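Local coordinates for protein alkylpurine DNA glycosylase AlkC (Pseudomonas fluorescens, PDB 5VHV) that probably excises alkylated purine bases from DNA to start base excision repair, acting without flipping the damaged nucleotide out of the double helix, at residues E252-H257 against T276-A281; Q285-D290 against L346-R351. One frame throughout, in Å; residues are numbered along the deposited sequence.

Contact 1. Residues E252-H257 against T276-A281; sequences EVKIHH and TLESTA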
loop_
_atom_site.group_PDB
_atom_site.type_symbol
_atom_site.label_atom_id
_atom_site.label_comp_id
_atom_site.label_asym_id
_atom_site.label_seq_id
_atom_site.Cartn_x
_atom_site.Cartn_y
_atom_site.Cartn_z
ATOM N N GLU A 252 11.448 -29.996 9.205
ATOM C CA GLU A 252 11.870 -31.393 9.237
ATOM C C GLU A 252 11.323 -32.046 7.974
ATOM O O GLU A 252 10.275 -32.691 7.967
ATOM C CB GLU A 252 11.383 -32.074 10.511
ATOM C CG GLU A 252 11.977 -31.498 11.790
ATOM C CD GLU A 252 13.489 -31.630 11.852
ATOM O OE1 GLU A 252 14.039 -32.547 11.205
ATOM O OE2 GLU A 252 14.130 -30.811 12.547
ATOM N N VAL A 253 12.046 -31.839 6.872
ATOM C CA VAL A 253 11.593 -32.261 5.551
ATOM C C VAL A 253 12.798 -32.604 4.693
ATOM O O VAL A 253 13.916 -32.158 4.951
ATOM C CB VAL A 253 10.759 -31.169 4.830
ATOM C CG1 VAL A 253 9.527 -30.775 5.640
ATOM C CG2 VAL A 253 11.626 -29.951 4.522
ATOM N N LYS A 254 12.552 -33.392 3.653
ATOM C CA LYS A 254 13.475 -33.584 2.545
ATOM C C LYS A 254 12.845 -33.006 1.286
ATOM O O LYS A 254 11.627 -33.042 1.123
ATOM C CB LYS A 254 13.800 -35.068 2.336
ATOM C CG LYS A 254 14.623 -35.672 3.468
ATOM C CD LYS A 254 15.079 -37.097 3.167
ATOM C CE LYS A 254 13.923 -38.082 3.178
ATOM N NZ LYS A 254 14.391 -39.488 3.412
ATOM N N ILE A 255 13.669 -32.453 0.405
ATOM C CA ILE A 255 13.200 -31.895 -0.860
ATOM C C ILE A 255 13.611 -32.843 -1.981
ATOM O O ILE A 255 14.752 -33.322 -2.005
ATOM C CB ILE A 255 13.742 -30.473 -1.081
ATOM C CG1 ILE A 255 13.164 -29.861 -2.352
ATOM C CG2 ILE A 255 15.267 -30.457 -1.124
ATOM C CD1 ILE A 255 13.395 -28.359 -2.438
ATOM N N HIS A 256 12.663 -33.160 -2.873
ATOM C CA HIS A 256 12.898 -34.086 -3.979
ATOM C C HIS A 256 12.485 -33.462 -5.302
ATOM O O HIS A 256 11.619 -32.581 -5.352
ATOM C CB HIS A 256 12.117 -35.404 -3.826
ATOM C CG HIS A 256 12.350 -36.102 -2.529
ATOM N ND1 HIS A 256 13.549 -36.711 -2.217
ATOM C CD2 HIS A 256 11.539 -36.295 -1.465
ATOM C CE1 HIS A 256 13.462 -37.250 -1.014
ATOM N NE2 HIS A 256 12.253 -37.012 -0.537
ATOM N N HIS A 257 13.107 -33.942 -6.377
ATOM C CA HIS A 257 12.684 -33.616 -7.738
ATOM C C HIS A 257 12.818 -32.127 -8.061
ATOM O O HIS A 257 12.096 -31.615 -8.919
ATOM C CB HIS A 257 11.226 -34.041 -7.997
ATOM C CG HIS A 257 10.894 -35.438 -7.564
ATOM N ND1 HIS A 257 11.628 -36.535 -7.952
ATOM C CD2 HIS A 257 9.874 -35.915 -6.810
ATOM C CE1 HIS A 257 11.098 -37.628 -7.426
ATOM N NE2 HIS A 257 10.030 -37.278 -6.731
ATOM N N THR A 276 9.110 -31.477 -4.554
ATOM C CA THR A 276 8.298 -32.202 -3.590
ATOM C C THR A 276 8.954 -32.089 -2.219
ATOM O O THR A 276 10.174 -32.246 -2.097
ATOM C CB THR A 276 8.167 -33.668 -4.005
ATOM O OG1 THR A 276 7.663 -33.736 -5.349
ATOM C CG2 THR A 276 7.224 -34.420 -3.062
ATOM N N LEU A 277 8.153 -31.804 -1.199
ATOM C CA LEU A 277 8.611 -31.805 0.185
ATOM C C LEU A 277 8.083 -33.054 0.866
ATOM O O LEU A 277 6.888 -33.340 0.790
ATOM C CB LEU A 277 8.125 -30.564 0.934
ATOM C CG LEU A 277 8.619 -29.228 0.388
ATOM C CD1 LEU A 277 7.994 -28.080 1.162
ATOM C CD2 LEU A 277 10.140 -29.142 0.451
ATOM N N GLU A 278 8.974 -33.795 1.515
ATOM C CA GLU A 278 8.611 -34.974 2.283
ATOM C C GLU A 278 8.873 -34.703 3.758
ATOM O O GLU A 278 10.015 -34.431 4.146
ATOM C CB GLU A 278 9.404 -36.194 1.826
ATOM C CG GLU A 278 9.095 -37.459 2.645
ATOM C CD GLU A 278 10.185 -38.503 2.552
ATOM O OE1 GLU A 278 10.210 -39.412 3.411
ATOM O OE2 GLU A 278 11.018 -38.412 1.629
ATOM N N SER A 279 7.834 -34.809 4.575
ATOM C CA SER A 279 8.019 -34.683 6.008
ATOM C C SER A 279 8.832 -35.854 6.541
ATOM O O SER A 279 8.629 -37.013 6.160
ATOM C CB SER A 279 6.684 -34.632 6.734
ATOM O OG SER A 279 6.872 -34.854 8.126
ATOM N N THR A 280 9.751 -35.541 7.442
ATOM C CA THR A 280 10.480 -36.554 8.196
ATOM C C THR A 280 10.129 -36.497 9.675
ATOM O O THR A 280 10.840 -37.075 10.501
ATOM C CB THR A 280 11.985 -36.375 8.005
ATOM O OG1 THR A 280 12.375 -35.117 8.557
ATOM C CG2 THR A 280 12.351 -36.392 6.527
ATOM N N ALA A 281 9.025 -35.818 10.024
ATOM C CA ALA A 281 8.652 -35.565 11.408
ATOM C C ALA A 281 7.507 -36.468 11.849
ATOM O O ALA A 281 6.681 -36.883 11.026
ATOM C CB ALA A 281 8.222 -34.104 11.582
HETATM O O HOH W 1 12.941 -35.214 11.270
HETATM O O HOH W 2 14.866 -34.088 7.575
#

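Contact 2. Residues Q285-D290 against L346-R351; sequences QKLVVD and LVNGER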
loop_
_atom_site.group_PDB
_atom_site.type_symbol
_atom_site.label_atom_id
_atom_site.label_comp_id
_atom_site.label_asym_id
_atom_site.label_seq_id
_atom_site.Cartn_x
_atom_site.Cartn_y
_atom_site.Cartn_z
ATOM N N GLN A 285 3.545 -30.227 10.739
ATOM C CA GLN A 285 4.351 -29.032 10.936
ATOM C C GLN A 285 3.890 -27.938 9.993
ATOM O O GLN A 285 3.573 -28.190 8.826
ATOM C CB GLN A 285 5.857 -29.320 10.755
ATOM C CG GLN A 285 6.285 -29.727 9.375
ATOM C CD GLN A 285 7.697 -30.323 9.362
ATOM O OE1 GLN A 285 8.687 -29.625 9.615
ATOM N NE2 GLN A 285 7.790 -31.626 9.079
ATOM N N LYS A 286 3.833 -26.726 10.523
ATOM C CA LYS A 286 3.469 -25.558 9.740
ATOM C C LYS A 286 4.677 -25.084 8.935
ATOM O O LYS A 286 5.775 -24.924 9.480
ATOM C CB LYS A 286 2.963 -24.442 10.653
ATOM C CG LYS A 286 1.579 -24.706 11.253
ATOM C CD LYS A 286 1.108 -23.544 12.129
ATOM C CE LYS A 286 -0.193 -23.882 12.852
ATOM N NZ LYS A 286 -0.092 -25.132 13.663
ATOM N N LEU A 287 4.477 -24.890 7.637
ATOM C CA LEU A 287 5.543 -24.476 6.738
ATOM C C LEU A 287 5.173 -23.186 6.026
ATOM O O LEU A 287 4.029 -22.995 5.603
ATOM C CB LEU A 287 5.839 -25.544 5.681
ATOM C CG LEU A 287 6.270 -26.928 6.184
ATOM C CD1 LEU A 287 6.560 -27.872 5.029
ATOM C CD2 LEU A 287 7.486 -26.799 7.063
ATOM N N VAL A 288 6.168 -22.327 5.867
ATOM C CA VAL A 288 6.099 -21.182 4.971
ATOM C C VAL A 288 7.104 -21.458 3.865
ATOM O O VAL A 288 8.313 -21.532 4.118
ATOM C CB VAL A 288 6.388 -19.864 5.695
ATOM C CG1 VAL A 288 6.611 -18.717 4.671
ATOM C CG2 VAL A 288 5.206 -19.542 6.629
ATOM N N VAL A 289 6.600 -21.681 2.659
ATOM C CA VAL A 289 7.404 -22.031 1.497
ATOM C C VAL A 289 7.354 -20.865 0.522
ATOM O O VAL A 289 6.286 -20.530 -0.001
ATOM C CB VAL A 289 6.890 -23.315 0.831
ATOM C CG1 VAL A 289 7.795 -23.713 -0.321
ATOM C CG2 VAL A 289 6.812 -24.454 1.845
ATOM N N ASP A 290 8.512 -20.263 0.270
ATOM C CA ASP A 290 8.658 -19.185 -0.698
ATOM C C ASP A 290 9.797 -19.555 -1.656
ATOM O O ASP A 290 10.419 -20.613 -1.536
ATOM C CB ASP A 290 8.921 -17.842 0.013
ATOM C CG ASP A 290 7.721 -17.349 0.816
ATOM O OD1 ASP A 290 6.563 -17.661 0.438
ATOM O OD2 ASP A 290 7.919 -16.623 1.818
ATOM N N LEU A 346 12.857 -21.708 -0.430
ATOM C CA LEU A 346 12.922 -21.239 0.949
ATOM C C LEU A 346 11.829 -21.924 1.760
ATOM O O LEU A 346 10.651 -21.865 1.388
ATOM C CB LEU A 346 12.712 -19.720 1.036
ATOM C CG LEU A 346 13.604 -18.885 0.123
ATOM C CD1 LEU A 346 13.067 -17.460 -0.024
ATOM C CD2 LEU A 346 14.994 -18.876 0.691
ATOM N N VAL A 347 12.213 -22.560 2.863
ATOM C CA VAL A 347 11.254 -23.229 3.734
ATOM C C VAL A 347 11.539 -22.798 5.170
ATOM O O VAL A 347 12.653 -22.993 5.679
ATOM C CB VAL A 347 11.302 -24.763 3.595
ATOM C CG1 VAL A 347 10.197 -25.401 4.459
ATOM C CG2 VAL A 347 11.119 -25.184 2.134
ATOM N N ASN A 348 10.535 -22.200 5.814
ATOM C CA ASN A 348 10.685 -21.579 7.122
ATOM C C ASN A 348 11.967 -20.762 7.220
ATOM O O ASN A 348 12.673 -20.816 8.232
ATOM C CB ASN A 348 10.633 -22.649 8.219
ATOM C CG ASN A 348 9.265 -23.291 8.324
ATOM O OD1 ASN A 348 8.386 -23.035 7.495
ATOM N ND2 ASN A 348 9.077 -24.137 9.337
ATOM N N GLY A 349 12.277 -19.998 6.179
ATOM C CA GLY A 349 13.375 -19.061 6.231
ATOM C C GLY A 349 14.716 -19.629 5.838
ATOM O O GLY A 349 15.704 -18.886 5.829
ATOM N N GLU A 350 14.778 -20.905 5.501
ATOM C CA GLU A 350 16.024 -21.591 5.200
ATOM C C GLU A 350 16.060 -21.958 3.724
ATOM O O GLU A 350 15.075 -22.462 3.187
ATOM C CB GLU A 350 16.152 -22.861 6.062
ATOM C CG GLU A 350 17.368 -23.725 5.785
ATOM C CD GLU A 350 17.369 -25.025 6.591
ATOM O OE1 GLU A 350 16.340 -25.348 7.227
ATOM O OE2 GLU A 350 18.402 -25.728 6.587
ATOM N N ARG A 351 17.201 -21.725 3.070
ATOM C CA ARG A 351 17.374 -22.175 1.693
ATOM C C ARG A 351 17.592 -23.679 1.673
ATOM O O ARG A 351 18.553 -24.177 2.269
ATOM C CB ARG A 351 18.562 -21.459 1.058
ATOM C CG ARG A 351 18.332 -19.956 0.923
ATOM C CD ARG A 351 19.430 -19.257 0.133
ATOM N NE ARG A 351 19.146 -17.838 -0.079
ATOM C CZ ARG A 351 19.888 -17.024 -0.828
ATOM N NH1 ARG A 351 20.975 -17.478 -1.447
ATOM N NH2 ARG A 351 19.541 -15.750 -0.958
HETATM O O HOH W 3 10.471 -19.453 4.014
#

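Contact 1. Residues E252-H257 against T276-A281
Lys254 and Glu278 form a hydrogen-bonded antiparallel pair, exchanging two bonds of 2.8 Å, from Lys254 N to Glu278 O and from Glu278 N to Lys254 O. His256 and Thr276 repeat the pattern; Ile255–Leu277, between them, and Val253–Ser279, beyond Lys254–Glu278, are the non-hydrogen-bonded pairs. The strand axes run at 153°. Beyond the ladder Thr280 N adds a nearly straight bond to Glu252 O, and a water ties Glu252 OE1 to Thr280 O and OG1.

On the face of Lys254, His256 and Glu278, polar ends converge on one carboxylate. Glu278 is stretched out, its CG pointing opposite the main-chain nitrogen (chi1 178°), which brings OE2 within 2.9 Å of His256 NE2, the donor; ring and carboxylate are nearly coplanar. Lys254 runs alongside, its CE 3.3 Å from Glu278 OE2, but NZ makes just a long salt bridge. The histidine N-H and nearby lysine charge would probably favour the ionised carboxylate. On the opposite face Leu277 CD2 packs at 4.1 Å against Ile255 CB, and Leu277 continues onto Leu287. Consecutive and antiparallel, strands 253-265 and 270-279 form a β-hairpin; its largely apolar face packed on strand 285-294 is consistent with an immunoglobulin-like β-sandwich.

Contact 2. Residues Q285-D290 against L346-R351
Asn348 grips Val288 twice, through its backbone and through its side chain. Its N donates to Val288 O at 2.9 Å, extending the antiparallel ladder in which Asp290 and Leu346 are the hydrogen-bonded pair and Val289 and Val347 the non-hydrogen-bonded one. From CB the side chain turns toward strand 285-290: Asn348 CG lies anti to the carbonyl carbon (chi1 -67°), 4.0 Å from Lys286 O. There the amide divides. Asn348 OD1 receives Val288 N at 2.8 Å, almost head-on to the C=O. The same Asn348 OD1 also lies 3.3 Å from Leu287 CA. Asn348 ND2 sends a weak bond of 3.4 Å to Lys286 O and donates as well to Ala249 O. On its way Asn348 ND2 touches Leu287 CD2 at 3.8 Å. The amide thus acts as a surrogate peptide group where the strand has given way to the type I' turn from Val347 to Glu350. A leucine in its place would probably leave Val288 N without its acceptor and Ala249 O without this donor. A water joins Val288 O to Gly349 N in the same turn.

Leu287 CD2 meets Val347 CG1 at 4.0 Å, and both residues touch Ala251; Val289 packs on Phe275 and Phe312. Asp290 bridges to Lys308 of strand 305-314, the other sheet neighbour of strand 285-294, while Val288 and Asn348 rest on Ala247 in the loop that follows helix 239-244.

Both contacts are antiparallel pairings, and they show how one ladder geometry serves different settings. Contact 1 lies nearer the surface and joins two strands of one hairpin; its outward side chains are charged or polar. Contact 2 is mostly buried and links strands distant in sequence. There polar chemistry is largely confined to backbone, amide and a salt bridge from Asp290 to Lys308 of the adjoining strand. Both reach the same sheet, in which strands 253-265 and 350-359 are neighbours, and strand 285-294 follows strand 270-279 in the chain. With centres 11 Å apart, the two touch: Leu277 CD1 packs on Val289 CG2 at 3.9 Å, and Gln285 OE1 probably accepts a hydrogen bond from Glu252 N.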